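Local coordinates for protein N-acylethanolamine-hydrolyzing acid amidase alpha-subunit (Caenorhabditis elegans, PDB 6DY3) that probably degrades bioactive fatty acid amides such as N-palmitoylethanolamine to ethanolamine and free fatty acids, working as the alpha subunit of an autocatalytically cleaved heterodimer, at residues P54-P57 against F58-A62; P41-V44 against E45-K49; P25-R28 against W29-V32; G90-V93 against G94-L98. One frame throughout, in Å; residues are numbered along the deposited sequence.

In the fold
Along the chain the contacts run in the order 3, 2, 1, 4, each a single turn or two at the start of or along a helix: 30-36, 40-48, 56-63 and 89-97 in turn. Contact 4, about 5 Å from the centre of the chain, touches both contact 1 and contact 2; its centre is about 11 Å from each of theirs. Contacts 1 and 2 also meet directly. Contact 3 stands apart, with its centre about 27 Å from that of contact 1 and on the opposite side of the chain's centre. All four have residues packing on the beta subunit, so this chain, nearly half helix, meets the beta subunit on opposite sides of its centre and close to it.

Contact 1 of 4, residues P54-P57 against F58-A62; sequences PLQP and FVWWA
Gln56 and Trp60, one helical turn apart, lie side by side with their side chains pointing the same way, the amide plane and the indole plane 63° apart. The contact is made by Gln56 CB, which comes 3.8 Å from Trp60 NE1, while Gln56 O sits over one face of the indole, displaced toward its rim near CD1. Trp60 has CG anti to its carbonyl carbon (chi1 -49°), which folds the ring back along the first turn of the helix. Gln56 O accepts a nearly straight bond from Trp60 N at 3.1 Å. Leu55 O takes Val59 N at 3.0 Å, and Val59 CG2 rests against the same oxygen; Pro57 O takes Trp61 N at 3.3 Å. The amide end of Gln56 turns to the chain before the helix, where NE2 bonds to Ile51 O. The indole packs on Lys48 of helix 40-48 and on Glu91 of helix 89-97. With an alanine in place of Trp60, the aliphatic part of Gln56 would probably lose its neighbour, and a gap would open beside Lys48 and Glu91. This turn starts helix 56-63, and Val59 reaches Leu98 of its own chain, just after helix 89-97, and Phe84 of the beta subunit.

Contact 2 of 4, residues P41-V44 against E45-K49; sequences PGVV and EETKK
Glu45 begins the second segment of one continuous run of alpha-helix, 40-48, its N donating to Pro41 O at 3.1 Å in the i to i+4 pattern that links the whole contact. Its side chain is extended, with CG anti to the backbone N (chi1 180°), and only CB lies near Pro41 O. Glu46 follows with N bonded to Gly42 O at 3.0 Å and CB resting beside that carbonyl; its outer chain bends at chi2, and it also packs on Leu26 of the beta subunit. Thr47 gives Val43 O two bonds, one from its backbone N at 2.8 Å and one from OG1 at 2.7 Å. The hydroxyl approaches from above the carbonyl plane, 42° out of it. The second bond ties the hydroxyl of a buried threonine back to its own helix, with Val43 CG1 alongside; Thr47 and Val43 both also pack on Met23 of the beta subunit. Lys48 N bonds to Val44 O nearly straight, and Lys48 CG lies against that oxygen, 4.4 Å from Val44 CG1. From there the chain bends at chi3 and carries NZ to a salt bridge with Glu91 of helix 89-97. Lys49 reaches back to Glu46 in a salt bridge: its NZ is 3.1 Å from Glu46 OE1, on the syn side of the carboxylate and 30° out of its plane.

Contact 3 of 4, residues P25-R28 against W29-V32; sequences PSQR and WNQV
The amides of Gln27 and Asn30 meet with their planes 73° apart, joined by one hydrogen bond from Asn30 ND2 to Gln27 OE1 at 2.9 Å. The donor keeps this bond nearly in the plane of the Asn30 amide, but it reaches OE1 from above the plane of the Gln27 amide, 52° out of it. In its own plane the Gln27 amide donates from NE2 to Ser26 OG, also at 2.9 Å. Gln27 can serve both because its chain bends at chi2 (-61°), which sets the amide between Ser26 OG and Asn30 ND2. A further flat group, the guanidinium of Arg28, has Pro25 CG over one face, 3.8 Å above its plane and displaced toward the rim. The indole of Trp29 has the carbonyl carbon of Arg28 obliquely beside it, with CG 3.8 Å from Arg28 C. Gln27 to Asn30 form a type I beta turn that leads into helix 30-36, with Trp29 at the N-cap position. Arg28 NH1 makes salt bridges to Glu73 and to Glu77 OE2 of helix 72-85, and Arg28 NE bonds to Glu23 O. Trp29 NE1 bonds to Glu77 OE1. Glu77 thus takes a charged donor and a neutral one, which would probably favour its ionised form and fix the turn against helix 72-85.

Contact 4 of 4, residues G90-V93 against G94-L98; sequences GEIV and GMNIL
Asn96 donates twice to Ile92 O, from its backbone N at 3.1 Å and from its side-chain ND2 at 2.8 Å, the two coming from opposite faces of the carbonyl plane. The ND2 bond is almost straight, 177° at the hydrogen, and lies in the plane of the Asn96 amide, although the donor stands 39° out of the Ile92 carbonyl plane. CG is anti to the carbonyl carbon of Asn96 (chi1 -86°), which turns the amide back toward the preceding turn, beside Ile92 CG2. ND2 also bonds to Leu51 O of the beta subunit, and OD1 makes a weak bond to Asn53 N of that subunit. Around this centre the ordinary helical bonds continue: Gly94 N to Gly90 O, Met95 N to Glu91 O and Ile97 N to Val93 O, each at 3.0 Å. Packing follows outward. Met95 bends at chi3, bringing CE to 3.4 Å from Glu91 O, while Ile97 CD1 lies alongside Val93 CG1 at 3.9 Å. Ile92 turns to helix 72-85, Val93 to Ile66 and Phe70, and Met95 to helix 40-48, so the sides of helix 89-97 serve different neighbours. An alanine at Asn96 would probably leave Leu51 O of the beta subunit without this donor and Ile92 O with its backbone bond alone. The buried amide therefore uses its polar atoms on two chains at once, joining the interior of the alpha subunit to the beta subunit through hydrogen bonds as well as through packing.

Contact 1 of 4, residues P54-P57 against F58-A62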
loop_
_atom_site.group_PDB
_atom_site.type_symbol
_atom_site.label_atom_id
_atom_site.label_comp_id
_atom_site.label_asym_id
_atom_site.label_seq_id
_atom_site.Cartn_x
_atom_site.Cartn_y
_atom_site.Cartn_z
ATOM N N PRO A 54 12.604 -8.259 -21.824
ATOM C CA PRO A 54 14.062 -8.046 -21.836
ATOM C C PRO A 54 14.683 -8.023 -20.447
ATOM O O PRO A 54 15.867 -8.359 -20.301
ATOM C CB PRO A 54 14.212 -6.693 -22.547
ATOM C CG PRO A 54 12.972 -6.551 -23.363
ATOM C CD PRO A 54 11.889 -7.199 -22.554
ATOM N N LEU A 55 13.927 -7.637 -19.420
ATOM C CA LEU A 55 14.458 -7.544 -18.066
ATOM C C LEU A 55 14.153 -8.764 -17.213
ATOM O O LEU A 55 14.617 -8.834 -16.072
ATOM C CB LEU A 55 13.929 -6.284 -17.368
ATOM C CG LEU A 55 14.539 -4.956 -17.827
ATOM C CD1 LEU A 55 13.908 -3.814 -17.083
ATOM C CD2 LEU A 55 16.045 -4.927 -17.621
ATOM N N GLN A 56 13.393 -9.727 -17.725
ATOM C CA GLN A 56 13.086 -10.901 -16.913
ATOM C C GLN A 56 14.339 -11.687 -16.570
ATOM O O GLN A 56 14.497 -12.081 -15.401
ATOM C CB GLN A 56 12.047 -11.770 -17.621
ATOM C CG GLN A 56 10.650 -11.180 -17.564
ATOM C CD GLN A 56 9.603 -12.133 -18.071
ATOM O OE1 GLN A 56 9.879 -13.316 -18.269
ATOM N NE2 GLN A 56 8.391 -11.627 -18.285
ATOM N N PRO A 57 15.256 -11.953 -17.503
ATOM C CA PRO A 57 16.478 -12.669 -17.117
ATOM C C PRO A 57 17.237 -11.982 -15.999
ATOM O O PRO A 57 17.804 -12.663 -15.136
ATOM C CB PRO A 57 17.279 -12.701 -18.424
ATOM C CG PRO A 57 16.258 -12.590 -19.482
ATOM C CD PRO A 57 15.226 -11.669 -18.944
ATOM N N PHE A 58 17.244 -10.646 -15.972
ATOM C CA PHE A 58 17.960 -9.947 -14.911
ATOM C C PHE A 58 17.238 -10.055 -13.575
ATOM O O PHE A 58 17.883 -10.211 -12.532
ATOM C CB PHE A 58 18.148 -8.475 -15.262
ATOM C CG PHE A 58 18.791 -7.692 -14.158
ATOM C CD1 PHE A 58 18.013 -6.980 -13.253
ATOM C CD2 PHE A 58 20.167 -7.715 -13.983
ATOM C CE1 PHE A 58 18.599 -6.279 -12.220
ATOM C CE2 PHE A 58 20.759 -7.011 -12.953
ATOM C CZ PHE A 58 19.973 -6.295 -12.068
ATOM N N VAL A 59 15.908 -9.959 -13.583
ATOM C CA VAL A 59 15.149 -10.016 -12.336
ATOM C C VAL A 59 15.386 -11.346 -11.637
ATOM O O VAL A 59 15.640 -11.398 -10.428
ATOM C CB VAL A 59 13.651 -9.775 -12.607
ATOM C CG1 VAL A 59 12.812 -10.076 -11.371
ATOM C CG2 VAL A 59 13.423 -8.337 -13.049
ATOM N N TRP A 60 15.314 -12.444 -12.386
ATOM C CA TRP A 60 15.503 -13.749 -11.767
ATOM C C TRP A 60 16.922 -13.898 -11.235
ATOM O O TRP A 60 17.129 -14.469 -10.157
ATOM C CB TRP A 60 15.173 -14.860 -12.763
ATOM C CG TRP A 60 13.856 -14.654 -13.461
ATOM C CD1 TRP A 60 13.594 -14.843 -14.786
ATOM C CD2 TRP A 60 12.630 -14.194 -12.872
ATOM N NE1 TRP A 60 12.279 -14.539 -15.058
ATOM C CE2 TRP A 60 11.669 -14.137 -13.900
ATOM C CE3 TRP A 60 12.253 -13.826 -11.577
ATOM C CZ2 TRP A 60 10.359 -13.732 -13.674
ATOM C CZ3 TRP A 60 10.953 -13.425 -11.355
ATOM C CH2 TRP A 60 10.019 -13.380 -12.398
ATOM N N TRP A 61 17.912 -13.377 -11.961
ATOM C CA TRP A 61 19.289 -13.446 -11.484
ATOM C C TRP A 61 19.466 -12.631 -10.207
ATOM O O TRP A 61 20.050 -13.108 -9.228
ATOM C CB TRP A 61 20.247 -12.953 -12.565
ATOM C CG TRP A 61 21.650 -12.844 -12.072
ATOM C CD1 TRP A 61 22.565 -13.845 -12.005
ATOM C CD2 TRP A 61 22.289 -11.678 -11.547
ATOM N NE1 TRP A 61 23.742 -13.377 -11.478
ATOM C CE2 TRP A 61 23.597 -12.047 -11.189
ATOM C CE3 TRP A 61 21.883 -10.356 -11.349
ATOM C CZ2 TRP A 61 24.504 -11.147 -10.646
ATOM C CZ3 TRP A 61 22.784 -9.462 -10.812
ATOM C CH2 TRP A 61 24.081 -9.861 -10.467
ATOM N N ALA A 62 18.983 -11.386 -10.208
ATOM C CA ALA A 62 19.115 -10.530 -9.034
ATOM C C ALA A 62 18.305 -11.060 -7.857
ATOM O O ALA A 62 18.725 -10.933 -6.701
ATOM C CB ALA A 62 18.682 -9.104 -9.376
#

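Contact 2 of 4, residues P41-V44 against E45-K49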
loop_
_atom_site.group_PDB
_atom_site.type_symbol
_atom_site.label_atom_id
_atom_site.label_comp_id
_atom_site.label_asym_id
_atom_site.label_seq_id
_atom_site.Cartn_x
_atom_site.Cartn_y
_atom_site.Cartn_z
ATOM N N PRO A 41 -0.290 -20.509 -7.413
ATOM C CA PRO A 41 0.422 -20.770 -8.677
ATOM C C PRO A 41 -0.058 -19.910 -9.832
ATOM O O PRO A 41 0.757 -19.456 -10.644
ATOM C CB PRO A 41 0.152 -22.260 -8.926
ATOM C CG PRO A 41 -0.171 -22.819 -7.580
ATOM C CD PRO A 41 -0.914 -21.727 -6.873
ATOM N N GLY A 42 -1.365 -19.674 -9.930
ATOM C CA GLY A 42 -1.877 -18.845 -11.007
ATOM C C GLY A 42 -1.499 -17.383 -10.856
ATOM O O GLY A 42 -1.253 -16.691 -11.849
ATOM N N VAL A 43 -1.454 -16.890 -9.616
ATOM C CA VAL A 43 -1.072 -15.498 -9.384
ATOM C C VAL A 43 0.365 -15.272 -9.821
ATOM O O VAL A 43 0.679 -14.294 -10.511
ATOM C CB VAL A 43 -1.276 -15.128 -7.903
ATOM C CG1 VAL A 43 -0.510 -13.858 -7.541
ATOM C CG2 VAL A 43 -2.765 -14.946 -7.612
ATOM N N VAL A 44 1.258 -16.182 -9.437
ATOM C CA VAL A 44 2.660 -16.045 -9.805
ATOM C C VAL A 44 2.804 -16.050 -11.318
ATOM O O VAL A 44 3.424 -15.157 -11.905
ATOM C CB VAL A 44 3.494 -17.170 -9.166
ATOM C CG1 VAL A 44 4.960 -17.083 -9.621
ATOM C CG2 VAL A 44 3.341 -17.161 -7.642
ATOM N N GLU A 45 2.222 -17.060 -11.973
ATOM C CA GLU A 45 2.353 -17.186 -13.419
ATOM C C GLU A 45 1.823 -15.949 -14.123
ATOM O O GLU A 45 2.373 -15.521 -15.144
ATOM C CB GLU A 45 1.621 -18.437 -13.904
ATOM C CG GLU A 45 1.697 -18.654 -15.406
ATOM C CD GLU A 45 0.918 -19.871 -15.862
ATOM O OE1 GLU A 45 0.252 -20.506 -15.015
ATOM O OE2 GLU A 45 0.970 -20.190 -17.070
ATOM N N GLU A 46 0.740 -15.372 -13.604
ATOM C CA GLU A 46 0.131 -14.217 -14.248
ATOM C C GLU A 46 0.872 -12.922 -13.931
ATOM O O GLU A 46 0.900 -12.011 -14.766
ATOM C CB GLU A 46 -1.335 -14.099 -13.824
ATOM C CG GLU A 46 -2.147 -13.165 -14.701
ATOM C CD GLU A 46 -2.126 -13.581 -16.165
ATOM O OE1 GLU A 46 -2.180 -14.801 -16.445
ATOM O OE2 GLU A 46 -2.049 -12.687 -17.034
ATOM N N THR A 47 1.469 -12.819 -12.741
ATOM C CA THR A 47 2.229 -11.622 -12.391
ATOM C C THR A 47 3.501 -11.505 -13.224
ATOM O O THR A 47 3.860 -10.405 -13.661
ATOM C CB THR A 47 2.573 -11.628 -10.900
ATOM O OG1 THR A 47 1.372 -11.746 -10.138
ATOM C CG2 THR A 47 3.280 -10.342 -10.501
ATOM N N LYS A 48 4.202 -12.624 -13.439
ATOM C CA LYS A 48 5.449 -12.590 -14.195
ATOM C C LYS A 48 5.243 -12.012 -15.587
ATOM O O LYS A 48 6.129 -11.333 -16.117
ATOM C CB LYS A 48 6.040 -13.998 -14.305
ATOM C CG LYS A 48 6.478 -14.618 -12.979
ATOM C CD LYS A 48 7.376 -15.838 -13.202
ATOM C CE LYS A 48 6.707 -16.902 -14.070
ATOM N NZ LYS A 48 7.637 -18.021 -14.388
ATOM N N LYS A 49 4.079 -12.261 -16.188
ATOM C CA LYS A 49 3.802 -11.756 -17.525
ATOM C C LYS A 49 3.860 -10.237 -17.598
ATOM O O LYS A 49 4.026 -9.688 -18.692
ATOM C CB LYS A 49 2.428 -12.248 -17.968
ATOM C CG LYS A 49 2.326 -13.757 -18.045
ATOM C CD LYS A 49 0.943 -14.192 -18.484
ATOM C CE LYS A 49 0.799 -15.705 -18.449
ATOM N NZ LYS A 49 -0.584 -16.143 -18.801
#

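Contact 3 of 4, residues P25-R28 against W29-V32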
loop_
_atom_site.group_PDB
_atom_site.type_symbol
_atom_site.label_atom_id
_atom_site.label_comp_id
_atom_site.label_asym_id
_atom_site.label_seq_id
_atom_site.Cartn_x
_atom_site.Cartn_y
_atom_site.Cartn_z
ATOM N N PRO A 25 10.467 -16.441 12.003
ATOM C CA PRO A 25 9.937 -15.816 10.777
ATOM C C PRO A 25 9.517 -16.803 9.699
ATOM O O PRO A 25 8.601 -16.498 8.923
ATOM C CB PRO A 25 11.103 -14.932 10.307
ATOM C CG PRO A 25 11.943 -14.717 11.510
ATOM C CD PRO A 25 11.833 -15.976 12.302
ATOM N N SER A 26 10.159 -17.971 9.616
ATOM C CA SER A 26 9.831 -18.944 8.578
ATOM C C SER A 26 8.472 -19.608 8.779
ATOM O O SER A 26 8.021 -20.331 7.883
ATOM C CB SER A 26 10.916 -20.016 8.513
ATOM O OG SER A 26 11.015 -20.713 9.741
ATOM N N GLN A 27 7.815 -19.390 9.917
ATOM C CA GLN A 27 6.552 -20.045 10.228
ATOM C C GLN A 27 5.379 -19.082 10.299
ATOM O O GLN A 27 4.246 -19.522 10.514
ATOM C CB GLN A 27 6.675 -20.792 11.564
ATOM C CG GLN A 27 7.907 -21.671 11.627
ATOM C CD GLN A 27 7.885 -22.744 10.561
ATOM O OE1 GLN A 27 6.899 -23.472 10.419
ATOM N NE2 GLN A 27 8.924 -22.773 9.731
ATOM N N ARG A 28 5.615 -17.785 10.101
ATOM C CA ARG A 28 4.601 -16.787 10.419
ATOM C C ARG A 28 3.454 -16.796 9.412
ATOM O O ARG A 28 2.297 -16.559 9.779
ATOM C CB ARG A 28 5.248 -15.408 10.481
ATOM C CG ARG A 28 6.210 -15.232 11.639
ATOM C CD ARG A 28 6.927 -13.900 11.552
ATOM N NE ARG A 28 7.927 -13.748 12.603
ATOM C CZ ARG A 28 8.714 -12.685 12.734
ATOM N NH1 ARG A 28 8.621 -11.674 11.881
ATOM N NH2 ARG A 28 9.598 -12.632 13.721
ATOM N N TRP A 29 3.754 -17.048 8.140
ATOM C CA TRP A 29 2.761 -16.967 7.081
ATOM C C TRP A 29 2.204 -18.331 6.697
ATOM O O TRP A 29 1.520 -18.441 5.674
ATOM C CB TRP A 29 3.369 -16.287 5.854
ATOM C CG TRP A 29 3.813 -14.889 6.125
ATOM C CD1 TRP A 29 5.083 -14.468 6.410
ATOM C CD2 TRP A 29 2.987 -13.720 6.150
ATOM N NE1 TRP A 29 5.095 -13.107 6.607
ATOM C CE2 TRP A 29 3.821 -12.627 6.454
ATOM C CE3 TRP A 29 1.623 -13.493 5.942
ATOM C CZ2 TRP A 29 3.334 -11.329 6.553
ATOM C CZ3 TRP A 29 1.143 -12.202 6.040
ATOM C CH2 TRP A 29 1.993 -11.138 6.343
ATOM N N ASN A 30 2.459 -19.365 7.501
ATOM C CA ASN A 30 2.034 -20.714 7.135
ATOM C C ASN A 30 0.529 -20.775 6.894
ATOM O O ASN A 30 0.075 -21.302 5.872
ATOM C CB ASN A 30 2.439 -21.707 8.224
ATOM C CG ASN A 30 3.938 -21.802 8.401
ATOM O OD1 ASN A 30 4.710 -21.353 7.560
ATOM N ND2 ASN A 30 4.357 -22.381 9.513
ATOM N N GLN A 31 -0.261 -20.246 7.828
ATOM C CA GLN A 31 -1.710 -20.368 7.715
ATOM C C GLN A 31 -2.240 -19.568 6.533
ATOM O O GLN A 31 -3.156 -20.016 5.832
ATOM C CB GLN A 31 -2.371 -19.916 9.015
ATOM C CG GLN A 31 -3.793 -20.397 9.186
ATOM C CD GLN A 31 -3.906 -21.910 9.120
ATOM O OE1 GLN A 31 -3.281 -22.629 9.907
ATOM N NE2 GLN A 31 -4.706 -22.403 8.176
ATOM N N VAL A 32 -1.690 -18.373 6.308
ATOM C CA VAL A 32 -2.092 -17.562 5.162
ATOM C C VAL A 32 -1.855 -18.327 3.866
ATOM O O VAL A 32 -2.734 -18.403 2.998
ATOM C CB VAL A 32 -1.344 -16.216 5.171
ATOM C CG1 VAL A 32 -1.559 -15.454 3.863
ATOM C CG2 VAL A 32 -1.790 -15.371 6.359
#

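Contact 4 of 4, residues G90-V93 against G94-L98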
loop_
_atom_site.group_PDB
_atom_site.type_symbol
_atom_site.label_atom_id
_atom_site.label_comp_id
_atom_site.label_asym_id
_atom_site.label_seq_id
_atom_site.Cartn_x
_atom_site.Cartn_y
_atom_site.Cartn_z
ATOM N N GLY A 90 13.041 -17.266 -5.905
ATOM C CA GLY A 90 13.456 -16.144 -6.727
ATOM C C GLY A 90 12.280 -15.381 -7.303
ATOM O O GLY A 90 12.327 -14.155 -7.443
ATOM N N GLU A 91 11.209 -16.095 -7.653
ATOM C CA GLU A 91 10.017 -15.429 -8.168
ATOM C C GLU A 91 9.291 -14.679 -7.059
ATOM O O GLU A 91 8.815 -13.557 -7.267
ATOM C CB GLU A 91 9.095 -16.453 -8.832
ATOM C CG GLU A 91 9.701 -17.107 -10.076
ATOM C CD GLU A 91 8.784 -18.137 -10.727
ATOM O OE1 GLU A 91 7.725 -18.453 -10.144
ATOM O OE2 GLU A 91 9.128 -18.638 -11.819
ATOM N N ILE A 92 9.223 -15.270 -5.868
ATOM C CA ILE A 92 8.563 -14.610 -4.746
ATOM C C ILE A 92 9.310 -13.342 -4.358
ATOM O O ILE A 92 8.697 -12.303 -4.082
ATOM C CB ILE A 92 8.434 -15.592 -3.565
ATOM C CG1 ILE A 92 7.355 -16.628 -3.896
ATOM C CG2 ILE A 92 8.137 -14.850 -2.249
ATOM C CD1 ILE A 92 7.258 -17.758 -2.908
ATOM N N VAL A 93 10.644 -13.405 -4.326
ATOM C CA VAL A 93 11.440 -12.214 -4.036
ATOM C C VAL A 93 11.207 -11.148 -5.103
ATOM O O VAL A 93 11.044 -9.961 -4.791
ATOM C CB VAL A 93 12.933 -12.587 -3.929
ATOM C CG1 VAL A 93 13.813 -11.327 -3.883
ATOM C CG2 VAL A 93 13.176 -13.459 -2.706
ATOM N N GLY A 94 11.199 -11.551 -6.376
ATOM C CA GLY A 94 10.996 -10.591 -7.445
ATOM C C GLY A 94 9.663 -9.869 -7.348
ATOM O O GLY A 94 9.593 -8.647 -7.492
ATOM N N MET A 95 8.579 -10.613 -7.102
ATOM C CA MET A 95 7.275 -9.964 -6.998
ATOM C C MET A 95 7.217 -8.997 -5.828
ATOM O O MET A 95 6.590 -7.933 -5.929
ATOM C CB MET A 95 6.154 -10.994 -6.892
ATOM C CG MET A 95 5.822 -11.655 -8.212
ATOM S SD MET A 95 4.531 -12.891 -8.082
ATOM C CE MET A 95 5.498 -14.249 -7.460
ATOM N N ASN A 96 7.846 -9.336 -4.708
ATOM C CA ASN A 96 7.798 -8.446 -3.552
ATOM C C ASN A 96 8.581 -7.164 -3.792
ATOM O O ASN A 96 8.204 -6.102 -3.290
ATOM C CB ASN A 96 8.335 -9.189 -2.335
ATOM C CG ASN A 96 7.278 -9.989 -1.631
ATOM O OD1 ASN A 96 6.590 -9.474 -0.749
ATOM N ND2 ASN A 96 7.132 -11.258 -2.012
ATOM N N ILE A 97 9.683 -7.249 -4.532
ATOM C CA ILE A 97 10.483 -6.063 -4.826
ATOM C C ILE A 97 9.794 -5.196 -5.876
ATOM O O ILE A 97 9.675 -3.975 -5.718
ATOM C CB ILE A 97 11.903 -6.471 -5.271
ATOM C CG1 ILE A 97 12.685 -7.011 -4.065
ATOM C CG2 ILE A 97 12.633 -5.292 -5.919
ATOM C CD1 ILE A 97 14.088 -7.459 -4.368
ATOM N N LEU A 98 9.332 -5.816 -6.961
ATOM C CA LEU A 98 8.568 -5.116 -7.996
ATOM C C LEU A 98 7.093 -5.087 -7.593
ATOM O O LEU A 98 6.218 -5.690 -8.222
ATOM C CB LEU A 98 8.775 -5.787 -9.346
ATOM C CG LEU A 98 10.235 -5.974 -9.776
ATOM C CD1 LEU A 98 10.313 -6.584 -11.161
ATOM C CD2 LEU A 98 11.006 -4.666 -9.722
#